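Local coordinates for protein P450 epoxidase (PDB 1Q5D) that is a haem-containing cytochrome P450, a single-chain, mainly helical protein that holds an iron protoporphyrin and an organic ligand within its fold, at residues 41-46 and 322-327; 59-64 and 305-310. All blocks are in the same frame, centred on the assembly; numbering follows the deposited sequence.

Contact 1 (41-46 and 322-327); sequences IFYWDE and KGEMVF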
ATOM      1  N   ILE A  41       6.814  11.233 -20.775  1.00 37.17           N
ATOM      2  CA  ILE A  41       5.356  11.179 -20.661  1.00 37.00           C
ATOM      3  C   ILE A  41       4.724  10.532 -21.896  1.00 38.02           C
ATOM      4  O   ILE A  41       5.190  10.711 -23.026  1.00 37.76           O
ATOM      5  CB  ILE A  41       4.767  12.594 -20.427  1.00 37.66           C
ATOM      6  CG1 ILE A  41       3.305  12.520 -19.957  1.00 37.43           C
ATOM      7  CG2 ILE A  41       4.903  13.457 -21.694  1.00 38.11           C
ATOM      8  CD1 ILE A  41       2.727  13.848 -19.523  1.00 37.31           C
ATOM      9  N   PHE A  42       3.667   9.764 -21.675  1.00 36.86           N
ATOM     10  CA  PHE A  42       2.903   9.215 -22.778  1.00 36.01           C
ATOM     11  C   PHE A  42       1.459   9.043 -22.362  1.00 36.39           C
ATOM     12  O   PHE A  42       1.155   9.000 -21.157  1.00 34.29           O
ATOM     13  CB  PHE A  42       3.507   7.896 -23.254  1.00 36.58           C
ATOM     14  CG  PHE A  42       3.401   6.766 -22.261  1.00 36.38           C
ATOM     15  CD1 PHE A  42       2.263   5.959 -22.221  1.00 35.65           C
ATOM     16  CD2 PHE A  42       4.455   6.479 -21.400  1.00 35.94           C
ATOM     17  CE1 PHE A  42       2.172   4.905 -21.330  1.00 35.16           C
ATOM     18  CE2 PHE A  42       4.368   5.418 -20.502  1.00 35.83           C
ATOM     19  CZ  PHE A  42       3.212   4.630 -20.470  1.00 35.08           C
ATOM     20  N   TYR A  43       0.565   8.966 -23.350  1.00 35.04           N
ATOM     21  CA  TYR A  43      -0.836   8.717 -23.052  1.00 35.21           C
ATOM     22  C   TYR A  43      -1.119   7.218 -23.104  1.00 34.12           C
ATOM     23  O   TYR A  43      -0.779   6.531 -24.078  1.00 33.03           O
ATOM     24  CB  TYR A  43      -1.769   9.466 -24.013  1.00 36.67           C
ATOM     25  CG  TYR A  43      -3.183   9.543 -23.498  1.00 37.39           C
ATOM     26  CD1 TYR A  43      -3.574  10.574 -22.663  1.00 37.84           C
ATOM     27  CD2 TYR A  43      -4.124   8.568 -23.829  1.00 38.46           C
ATOM     28  CE1 TYR A  43      -4.861  10.649 -22.173  1.00 39.06           C
ATOM     29  CE2 TYR A  43      -5.421   8.632 -23.344  1.00 38.45           C
ATOM     30  CZ  TYR A  43      -5.781   9.679 -22.517  1.00 39.12           C
ATOM     31  OH  TYR A  43      -7.058   9.770 -22.017  1.00 39.29           O
ATOM     32  N   TRP A  44      -1.739   6.718 -22.043  1.00 31.96           N
ATOM     33  CA  TRP A  44      -2.041   5.302 -21.913  1.00 31.00           C
ATOM     34  C   TRP A  44      -3.485   5.099 -22.339  1.00 30.75           C
ATOM     35  O   TRP A  44      -4.398   5.466 -21.615  1.00 28.07           O
ATOM     36  CB  TRP A  44      -1.876   4.859 -20.453  1.00 31.11           C
ATOM     37  CG  TRP A  44      -2.195   3.407 -20.198  1.00 31.43           C
ATOM     38  CD1 TRP A  44      -2.224   2.381 -21.114  1.00 32.99           C
ATOM     39  CD2 TRP A  44      -2.517   2.817 -18.938  1.00 31.91           C
ATOM     40  NE1 TRP A  44      -2.558   1.196 -20.496  1.00 32.76           N
ATOM     41  CE2 TRP A  44      -2.734   1.437 -19.156  1.00 32.20           C
ATOM     42  CE3 TRP A  44      -2.633   3.315 -17.632  1.00 31.10           C
ATOM     43  CZ2 TRP A  44      -3.074   0.563 -18.128  1.00 32.55           C
ATOM     44  CZ3 TRP A  44      -2.978   2.451 -16.619  1.00 30.80           C
ATOM     45  CH2 TRP A  44      -3.176   1.081 -16.867  1.00 31.92           C
ATOM     46  N   ASP A  45      -3.679   4.525 -23.524  1.00 31.72           N
ATOM     47  CA  ASP A  45      -5.009   4.382 -24.097  1.00 33.27           C
ATOM     48  C   ASP A  45      -6.019   3.720 -23.155  1.00 32.43           C
ATOM     49  O   ASP A  45      -7.035   4.322 -22.810  1.00 33.09           O
ATOM     50  CB  ASP A  45      -4.947   3.664 -25.469  1.00 35.79           C
ATOM     51  CG  ASP A  45      -4.296   2.276 -25.396  1.00 38.39           C
ATOM     52  OD1 ASP A  45      -4.386   1.530 -26.403  1.00 40.51           O
ATOM     53  OD2 ASP A  45      -3.687   1.821 -24.391  1.00 39.94           O
ATOM     54  N   GLU A  46      -5.744   2.496 -22.720  1.00 32.23           N
ATOM     55  CA  GLU A  46      -6.719   1.773 -21.904  1.00 32.30           C
ATOM     56  C   GLU A  46      -6.889   2.397 -20.524  1.00 33.26           C
ATOM     57  O   GLU A  46      -7.972   2.340 -19.929  1.00 32.33           O
ATOM     58  CB  GLU A  46      -6.351   0.303 -21.780  1.00 33.57           C
ATOM     59  CG  GLU A  46      -7.339  -0.488 -20.935  1.00 33.70           C
ATOM     60  CD  GLU A  46      -7.064  -1.971 -20.948  1.00 34.16           C
ATOM     61  OE1 GLU A  46      -5.991  -2.371 -21.454  1.00 34.09           O
ATOM     62  OE2 GLU A  46      -7.918  -2.742 -20.422  1.00 34.99           O
ATOM     63  N   LYS A 322      -7.666  20.125 -18.613  1.00 47.13           N
ATOM     64  CA  LYS A 322      -8.334  20.125 -17.316  1.00 46.69           C
ATOM     65  C   LYS A 322      -9.136  18.851 -17.081  1.00 45.25           C
ATOM     66  O   LYS A 322      -9.906  18.434 -17.937  1.00 45.28           O
ATOM     67  CB  LYS A 322      -9.262  21.333 -17.212  1.00 47.19           C
ATOM     68  CG  LYS A 322     -10.055  21.394 -15.926  1.00 48.47           C
ATOM     69  CD  LYS A 322     -10.751  22.729 -15.779  1.00 49.27           C
ATOM     70  CE  LYS A 322     -11.778  22.669 -14.661  1.00 50.12           C
ATOM     71  NZ  LYS A 322     -11.102  22.685 -13.345  1.00 51.48           N
ATOM     72  N   GLY A 323      -8.951  18.241 -15.910  1.00 44.32           N
ATOM     73  CA  GLY A 323      -9.717  17.066 -15.529  1.00 42.45           C
ATOM     74  C   GLY A 323      -9.183  15.742 -16.051  1.00 40.80           C
ATOM     75  O   GLY A 323      -9.781  14.689 -15.802  1.00 41.66           O
ATOM     76  N   GLU A 324      -8.063  15.788 -16.769  1.00 39.16           N
ATOM     77  CA  GLU A 324      -7.416  14.584 -17.272  1.00 37.50           C
ATOM     78  C   GLU A 324      -6.571  13.918 -16.184  1.00 36.32           C
ATOM     79  O   GLU A 324      -5.909  14.588 -15.393  1.00 36.78           O
ATOM     80  CB  GLU A 324      -6.535  14.896 -18.488  1.00 38.48           C
ATOM     81  CG  GLU A 324      -7.306  15.237 -19.763  1.00 39.79           C
ATOM     82  CD  GLU A 324      -6.457  15.114 -21.025  1.00 40.54           C
ATOM     83  OE1 GLU A 324      -5.345  15.695 -21.079  1.00 40.38           O
ATOM     84  OE2 GLU A 324      -6.895  14.419 -21.968  1.00 41.49           O
ATOM     85  N   MET A 325      -6.590  12.592 -16.170  1.00 35.19           N
ATOM     86  CA  MET A 325      -5.869  11.813 -15.178  1.00 34.10           C
ATOM     87  C   MET A 325      -4.388  11.672 -15.537  1.00 32.91           C
ATOM     88  O   MET A 325      -4.002  11.586 -16.714  1.00 32.72           O
ATOM     89  CB  MET A 325      -6.529  10.426 -14.998  1.00 34.37           C
ATOM     90  CG  MET A 325      -5.911   9.580 -13.881  1.00 35.21           C
ATOM     91  SD  MET A 325      -7.006   8.249 -13.302  1.00 35.40           S
ATOM     92  CE  MET A 325      -6.853   7.158 -14.625  1.00 34.66           C
ATOM     93  N   VAL A 326      -3.550  11.661 -14.512  1.00 31.26           N
ATOM     94  CA  VAL A 326      -2.138  11.416 -14.715  1.00 30.95           C
ATOM     95  C   VAL A 326      -1.646  10.337 -13.757  1.00 30.20           C
ATOM     96  O   VAL A 326      -1.850  10.446 -12.546  1.00 29.29           O
ATOM     97  CB  VAL A 326      -1.315  12.708 -14.472  1.00 31.81           C
ATOM     98  CG1 VAL A 326       0.118  12.490 -14.869  1.00 31.06           C
ATOM     99  CG2 VAL A 326      -1.934  13.903 -15.239  1.00 33.01           C
ATOM    100  N   PHE A 327      -1.016   9.303 -14.311  1.00 28.62           N
ATOM    101  CA  PHE A 327      -0.384   8.244 -13.542  1.00 30.08           C
ATOM    102  C   PHE A 327       1.098   8.524 -13.322  1.00 29.63           C
ATOM    103  O   PHE A 327       1.834   8.825 -14.261  1.00 31.06           O
ATOM    104  CB  PHE A 327      -0.523   6.908 -14.265  1.00 30.25           C
ATOM    105  CG  PHE A 327      -1.547   5.984 -13.661  1.00 31.04           C
ATOM    106  CD1 PHE A 327      -2.759   5.751 -14.313  1.00 32.10           C
ATOM    107  CD2 PHE A 327      -1.289   5.312 -12.468  1.00 32.15           C
ATOM    108  CE1 PHE A 327      -3.705   4.870 -13.766  1.00 32.12           C
ATOM    109  CE2 PHE A 327      -2.228   4.434 -11.920  1.00 32.32           C
ATOM    110  CZ  PHE A 327      -3.438   4.214 -12.576  1.00 31.66           C
TER
HETATM  111  O   HOH W   1      -7.984  11.982 -21.093  1.00 57.15           O

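Contact 2 (59-64 and 305-310); sequences SAVFRD and TVRFAR. With HEM (protoporphyrin IX containing Fe), chain B.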
ATOM      1  N   SER A  59       8.299  13.082  -8.909  1.00 37.64           N
ATOM      2  CA  SER A  59       8.464  13.742  -7.627  1.00 40.07           C
ATOM      3  C   SER A  59       7.864  15.143  -7.642  1.00 40.32           C
ATOM      4  O   SER A  59       7.216  15.552  -6.686  1.00 41.12           O
ATOM      5  CB  SER A  59       9.939  13.794  -7.236  1.00 40.52           C
ATOM      6  OG  SER A  59      10.111  14.653  -6.129  1.00 42.15           O
ATOM      7  N   ALA A  60       8.063  15.871  -8.734  1.00 41.24           N
ATOM      8  CA  ALA A  60       7.552  17.240  -8.837  1.00 41.68           C
ATOM      9  C   ALA A  60       6.037  17.293  -8.724  1.00 41.80           C
ATOM     10  O   ALA A  60       5.487  18.128  -8.007  1.00 41.14           O
ATOM     11  CB  ALA A  60       8.018  17.888 -10.132  1.00 43.12           C
ATOM     12  N   VAL A  61       5.361  16.380  -9.418  1.00 42.53           N
ATOM     13  CA  VAL A  61       3.902  16.338  -9.420  1.00 42.41           C
ATOM     14  C   VAL A  61       3.316  16.116  -8.018  1.00 43.66           C
ATOM     15  O   VAL A  61       2.275  16.677  -7.678  1.00 44.44           O
ATOM     16  CB  VAL A  61       3.371  15.275 -10.407  1.00 41.89           C
ATOM     17  CG1 VAL A  61       1.900  14.985 -10.162  1.00 41.42           C
ATOM     18  CG2 VAL A  61       3.587  15.746 -11.838  1.00 41.55           C
ATOM     19  N   PHE A  62       3.973  15.299  -7.209  1.00 44.27           N
ATOM     20  CA  PHE A  62       3.521  15.086  -5.835  1.00 46.05           C
ATOM     21  C   PHE A  62       3.293  16.433  -5.146  1.00 48.00           C
ATOM     22  O   PHE A  62       2.349  16.600  -4.372  1.00 48.60           O
ATOM     23  CB  PHE A  62       4.552  14.263  -5.046  1.00 44.33           C
ATOM     24  CG  PHE A  62       4.342  12.769  -5.116  1.00 42.50           C
ATOM     25  CD1 PHE A  62       3.268  12.167  -4.476  1.00 42.71           C
ATOM     26  CD2 PHE A  62       5.238  11.963  -5.801  1.00 41.73           C
ATOM     27  CE1 PHE A  62       3.090  10.793  -4.528  1.00 40.99           C
ATOM     28  CE2 PHE A  62       5.062  10.596  -5.869  1.00 41.19           C
ATOM     29  CZ  PHE A  62       3.991  10.007  -5.227  1.00 41.25           C
ATOM     30  N   ARG A  63       4.156  17.398  -5.450  1.00 50.75           N
ATOM     31  CA  ARG A  63       4.127  18.703  -4.803  1.00 52.96           C
ATOM     32  C   ARG A  63       3.625  19.836  -5.703  1.00 53.50           C
ATOM     33  O   ARG A  63       3.886  21.011  -5.433  1.00 53.71           O
ATOM     34  CB  ARG A  63       5.521  19.038  -4.276  1.00 54.66           C
ATOM     35  CG  ARG A  63       5.900  18.235  -3.049  1.00 56.61           C
ATOM     36  CD  ARG A  63       4.930  18.396  -1.888  1.00 58.33           C
ATOM     37  NE  ARG A  63       5.463  19.289  -0.861  1.00 59.74           N
ATOM     38  CZ  ARG A  63       6.494  18.996  -0.078  1.00 60.78           C
ATOM     39  NH1 ARG A  63       7.115  17.825  -0.195  1.00 61.15           N
ATOM     40  NH2 ARG A  63       6.911  19.877   0.825  1.00 61.37           N
ATOM     41  N   ASP A  64       2.906  19.488  -6.765  1.00 53.47           N
ATOM     42  CA  ASP A  64       2.412  20.483  -7.714  1.00 53.51           C
ATOM     43  C   ASP A  64       0.911  20.689  -7.529  1.00 54.28           C
ATOM     44  O   ASP A  64       0.112  19.834  -7.906  1.00 54.56           O
ATOM     45  CB  ASP A  64       2.709  20.026  -9.139  1.00 52.66           C
ATOM     46  CG  ASP A  64       2.495  21.123 -10.168  1.00 52.51           C
ATOM     47  OD1 ASP A  64       3.262  21.153 -11.153  1.00 51.81           O
ATOM     48  OD2 ASP A  64       1.587  21.984 -10.087  1.00 51.55           O
ATOM     49  N   THR A 305       0.442   5.792  -8.672  1.00 28.09           N
ATOM     50  CA  THR A 305      -0.675   6.505  -8.109  1.00 29.01           C
ATOM     51  C   THR A 305      -1.129   7.568  -9.090  1.00 28.46           C
ATOM     52  O   THR A 305      -0.457   7.802 -10.095  1.00 29.00           O
ATOM     53  CB  THR A 305      -0.355   7.075  -6.715  1.00 29.24           C
ATOM     54  OG1 THR A 305      -1.545   7.653  -6.176  1.00 29.78           O
ATOM     55  CG2 THR A 305       0.625   8.254  -6.806  1.00 29.61           C
ATOM     56  N   VAL A 306      -2.280   8.172  -8.824  1.00 29.59           N
ATOM     57  CA  VAL A 306      -2.880   9.099  -9.782  1.00 30.81           C
ATOM     58  C   VAL A 306      -3.056  10.512  -9.249  1.00 31.72           C
ATOM     59  O   VAL A 306      -3.186  10.735  -8.035  1.00 30.10           O
ATOM     60  CB  VAL A 306      -4.265   8.609 -10.281  1.00 31.45           C
ATOM     61  CG1 VAL A 306      -4.112   7.330 -11.059  1.00 31.66           C
ATOM     62  CG2 VAL A 306      -5.214   8.405  -9.120  1.00 31.42           C
ATOM     63  N   ARG A 307      -3.064  11.453 -10.191  1.00 31.93           N
ATOM     64  CA  ARG A 307      -3.422  12.844  -9.938  1.00 34.01           C
ATOM     65  C   ARG A 307      -4.296  13.305 -11.093  1.00 35.30           C
ATOM     66  O   ARG A 307      -4.341  12.651 -12.134  1.00 35.96           O
ATOM     67  CB  ARG A 307      -2.172  13.724  -9.847  1.00 32.37           C
ATOM     68  CG  ARG A 307      -1.310  13.441  -8.620  1.00 34.32           C
ATOM     69  CD  ARG A 307      -2.046  13.719  -7.329  1.00 33.04           C
ATOM     70  NE  ARG A 307      -1.194  13.687  -6.151  1.00 33.68           N
ATOM     71  CZ  ARG A 307      -1.064  12.635  -5.363  1.00 34.34           C
ATOM     72  NH1 ARG A 307      -1.694  11.490  -5.660  1.00 32.77           N
ATOM     73  NH2 ARG A 307      -0.279  12.711  -4.293  1.00 34.67           N
ATOM     74  N   PHE A 308      -4.975  14.437 -10.915  1.00 37.16           N
ATOM     75  CA  PHE A 308      -5.846  14.981 -11.951  1.00 37.97           C
ATOM     76  C   PHE A 308      -5.558  16.458 -12.204  1.00 39.76           C
ATOM     77  O   PHE A 308      -5.375  17.232 -11.268  1.00 40.73           O
ATOM     78  CB  PHE A 308      -7.316  14.768 -11.576  1.00 36.99           C
ATOM     79  CG  PHE A 308      -7.643  13.351 -11.205  1.00 34.99           C
ATOM     80  CD1 PHE A 308      -7.519  12.920  -9.889  1.00 35.53           C
ATOM     81  CD2 PHE A 308      -8.062  12.445 -12.166  1.00 34.57           C
ATOM     82  CE1 PHE A 308      -7.802  11.608  -9.542  1.00 34.42           C
ATOM     83  CE2 PHE A 308      -8.364  11.126 -11.818  1.00 34.03           C
ATOM     84  CZ  PHE A 308      -8.232  10.714 -10.502  1.00 33.73           C
ATOM     85  N   ALA A 309      -5.496  16.836 -13.477  1.00 42.33           N
ATOM     86  CA  ALA A 309      -5.207  18.217 -13.870  1.00 44.55           C
ATOM     87  C   ALA A 309      -6.365  19.147 -13.527  1.00 46.29           C
ATOM     88  O   ALA A 309      -7.484  18.938 -13.979  1.00 46.56           O
ATOM     89  CB  ALA A 309      -4.898  18.288 -15.368  1.00 43.97           C
ATOM     90  N   ARG A 310      -6.082  20.179 -12.738  1.00 49.49           N
ATOM     91  CA  ARG A 310      -7.103  21.131 -12.309  1.00 52.17           C
ATOM     92  C   ARG A 310      -7.359  22.225 -13.349  1.00 53.00           C
ATOM     93  O   ARG A 310      -8.268  23.044 -13.186  1.00 53.27           O
ATOM     94  CB  ARG A 310      -6.712  21.768 -10.974  1.00 53.50           C
ATOM     95  CG  ARG A 310      -6.706  20.790  -9.812  1.00 55.10           C
ATOM     96  CD  ARG A 310      -6.082  21.338  -8.548  1.00 56.89           C
ATOM     97  NE  ARG A 310      -6.950  22.320  -7.910  1.00 58.50           N
ATOM     98  CZ  ARG A 310      -6.518  23.426  -7.325  1.00 59.24           C
ATOM     99  NH1 ARG A 310      -5.219  23.697  -7.285  1.00 59.54           N
ATOM    100  NH2 ARG A 310      -7.386  24.264  -6.776  1.00 59.55           N
TER
HETATM  101  CHA HEM B 440      -1.216   6.797   1.346  1.00 26.23           C
HETATM  102  CHB HEM B 440       2.084   3.505   0.122  1.00 24.24           C
HETATM  103  CHC HEM B 440       1.164   1.065   4.226  1.00 24.84           C
HETATM  104  CHD HEM B 440      -2.515   4.022   5.130  1.00 25.90           C
HETATM  105  C1A HEM B 440      -0.182   6.164   0.708  1.00 26.19           C
HETATM  106  C2A HEM B 440       0.515   6.649  -0.460  1.00 26.62           C
HETATM  107  C3A HEM B 440       1.415   5.731  -0.812  1.00 26.01           C
HETATM  108  C4A HEM B 440       1.322   4.640   0.130  1.00 26.16           C
HETATM  109  CMA HEM B 440       2.397   5.826  -2.012  1.00 27.78           C
HETATM  110  CAA HEM B 440       0.243   8.000  -1.163  1.00 27.78           C
HETATM  111  CBA HEM B 440      -0.664   7.801  -2.382  1.00 28.37           C
HETATM  112  CGA HEM B 440      -0.827   9.128  -3.105  1.00 30.70           C
HETATM  113  O1A HEM B 440      -1.647   9.208  -4.071  1.00 30.17           O
HETATM  114  O2A HEM B 440      -0.152  10.120  -2.706  1.00 31.40           O
HETATM  115  C1B HEM B 440       2.096   2.588   1.133  1.00 25.03           C
HETATM  116  C2B HEM B 440       2.987   1.454   1.168  1.00 25.56           C
HETATM  117  C3B HEM B 440       2.730   0.775   2.274  1.00 26.09           C
HETATM  118  C4B HEM B 440       1.672   1.447   2.999  1.00 25.88           C
HETATM  119  CMB HEM B 440       4.038   1.053   0.098  1.00 25.72           C
HETATM  120  CAB HEM B 440       3.511  -0.499   2.642  1.00 27.76           C
HETATM  121  CBB HEM B 440       3.032  -1.392   3.502  1.00 30.06           C
HETATM  122  C1C HEM B 440       0.118   1.664   4.861  1.00 24.90           C
HETATM  123  C2C HEM B 440      -0.433   1.295   6.147  1.00 25.32           C
HETATM  124  C3C HEM B 440      -1.455   2.123   6.383  1.00 25.85           C
HETATM  125  C4C HEM B 440      -1.562   3.040   5.264  1.00 26.41           C
HETATM  126  CMC HEM B 440       0.119   0.141   7.027  1.00 24.22           C
HETATM  127  CAC HEM B 440      -2.416   2.204   7.582  1.00 26.49           C
HETATM  128  CBC HEM B 440      -2.154   1.558   8.715  1.00 30.33           C
HETATM  129  C1D HEM B 440      -2.538   4.992   4.160  1.00 25.99           C
HETATM  130  C2D HEM B 440      -3.579   5.972   4.051  1.00 25.66           C
HETATM  131  C3D HEM B 440      -3.182   6.843   2.882  1.00 25.66           C
HETATM  132  C4D HEM B 440      -1.951   6.286   2.389  1.00 25.70           C
HETATM  133  CMD HEM B 440      -4.816   6.114   4.952  1.00 25.66           C
HETATM  134  CAD HEM B 440      -3.925   8.078   2.345  1.00 26.21           C
HETATM  135  CBD HEM B 440      -3.115   9.284   2.837  1.00 26.45           C
HETATM  136  CGD HEM B 440      -3.725  10.573   2.345  1.00 27.26           C
HETATM  137  O1D HEM B 440      -4.288  10.566   1.221  1.00 26.46           O
HETATM  138  O2D HEM B 440      -3.663  11.607   3.076  1.00 28.25           O
HETATM  139  NA  HEM B 440       0.330   4.933   1.054  1.00 25.28           N
HETATM  140  NB  HEM B 440       1.289   2.580   2.272  1.00 24.90           N
HETATM  141  NC  HEM B 440      -0.602   2.716   4.356  1.00 25.94           N
HETATM  142  ND  HEM B 440      -1.599   5.195   3.163  1.00 25.77           N
HETATM  143 FE   HEM B 440      -0.024   3.928   2.788  1.00 26.02          FE
HETATM  144  O   HOH W   2      -0.008  16.499  -6.473  1.00 42.42           O
HETATM  145  O   HOH W   3      -1.393   2.732   1.538  1.00 32.96           O

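Contact 1 (41-46 and 322-327)
In the mixed beta-sheet of this cytochrome P450, W44 and F327 meet across an intervening strand. W44 turns the edge of its six-membered ring toward the face of F327, an offset edge-to-face pair with centroids 5.7 Å apart and planes inclined at 63°. The closest approach is made by the outer rim of the indole, where W44 CZ3 lies 3.8 Å from F327 CE1, with F327 CE1 close to the indole plane. W44 CE3 also lies 4.1 Å from F327 CD1, so the CE3-CZ3 edge of the indole meets the CD1-CE1 part of the phenyl ring. CG of W44 stands anti to the backbone N (chi1 179°), which directs the indole toward strand 325-329.

Strand 41-44 lies at one edge of the sheet, and strand 49-52 runs between it and 325-329. This explains why the CA atoms of Y43 and V326 remain 8.9 Å apart and why no backbone hydrogen bond joins the two segments directly. V51 and S49 of the middle strand lie against W44 and F327 respectively, while F17 meets W44 in a further edge-to-face pair. F327 also touches the bound EPB ligand, placing this aromatic pair beside the ligand pocket.

A second bridge, nearer the solvent, is polar. Water 1 sits 2.6 Å from Y43 OH and 2.8 Å from E324 OE2, to which it probably donates, linking phenol and carboxylate indirectly. The carboxylate also approaches the ring itself, E324 OE2 lying 4.3 Å from Y43 CE1. Its other oxygen, OE1, accepts hydrogen bonds from K321 N and W50 NE1, which should hold the carboxylate in position, and the indole of W50 packs edge-to-face with Y43.

Contact 2 (59-64 and 305-310)
R307 reaches from strand 304-309 past V61 and F62 to a propionate of the haem. From CB the chain passes to CG, which packs 3.9 Å from V61 CG1, and there it bends (chi2 -62°), bringing the guanidinium round to the haem. R307 NE donates to water 2, 3.1 Å away; this water in turn probably donates to the backbone O of V61, connecting the arginine to the backbone of helix 55-62. Beyond CZ, NH1 makes two bonds: one of 2.8 Å to HEM O1A, nearly straight at 172°, and one of 2.9 Å to V306 O, approached from above the carbonyl plane. NH2 donates to HEM O2A at 3.0 Å, so the carboxylate is gripped in a two-pronged fashion. NH2 also lies 3.6 Å from F62 CD1, the ring and guanidinium planes standing at 89°. T305 OG1 adds a 2.6 Å bond to HEM O1A, and F62 CZ rests on the T305 methyl. With H103, R107 and H363 also hydrogen-bonded to the cofactor, this forms the polar binding site for haem propionates characteristic of cytochromes P450.

Both contacts draw a segment from neighbouring strands of the same mixed sheet: 325-329 of contact 1 and 304-309 of contact 2 are paired, with V326 N probably donating to R307 O among their backbone bonds. Contact 1 looks outward to the edge strand and is only partly buried, so aromatic packing is combined there with a water bridge at an exposed tyrosine. Contact 2 is wholly buried and brings helix and strand together by side-chain packing and one water, its direct polar bonds to other groups going chiefly to the cofactor. Their side chains also pack together, F327 against V306, and both of these residues line the pocket of the EPB ligand.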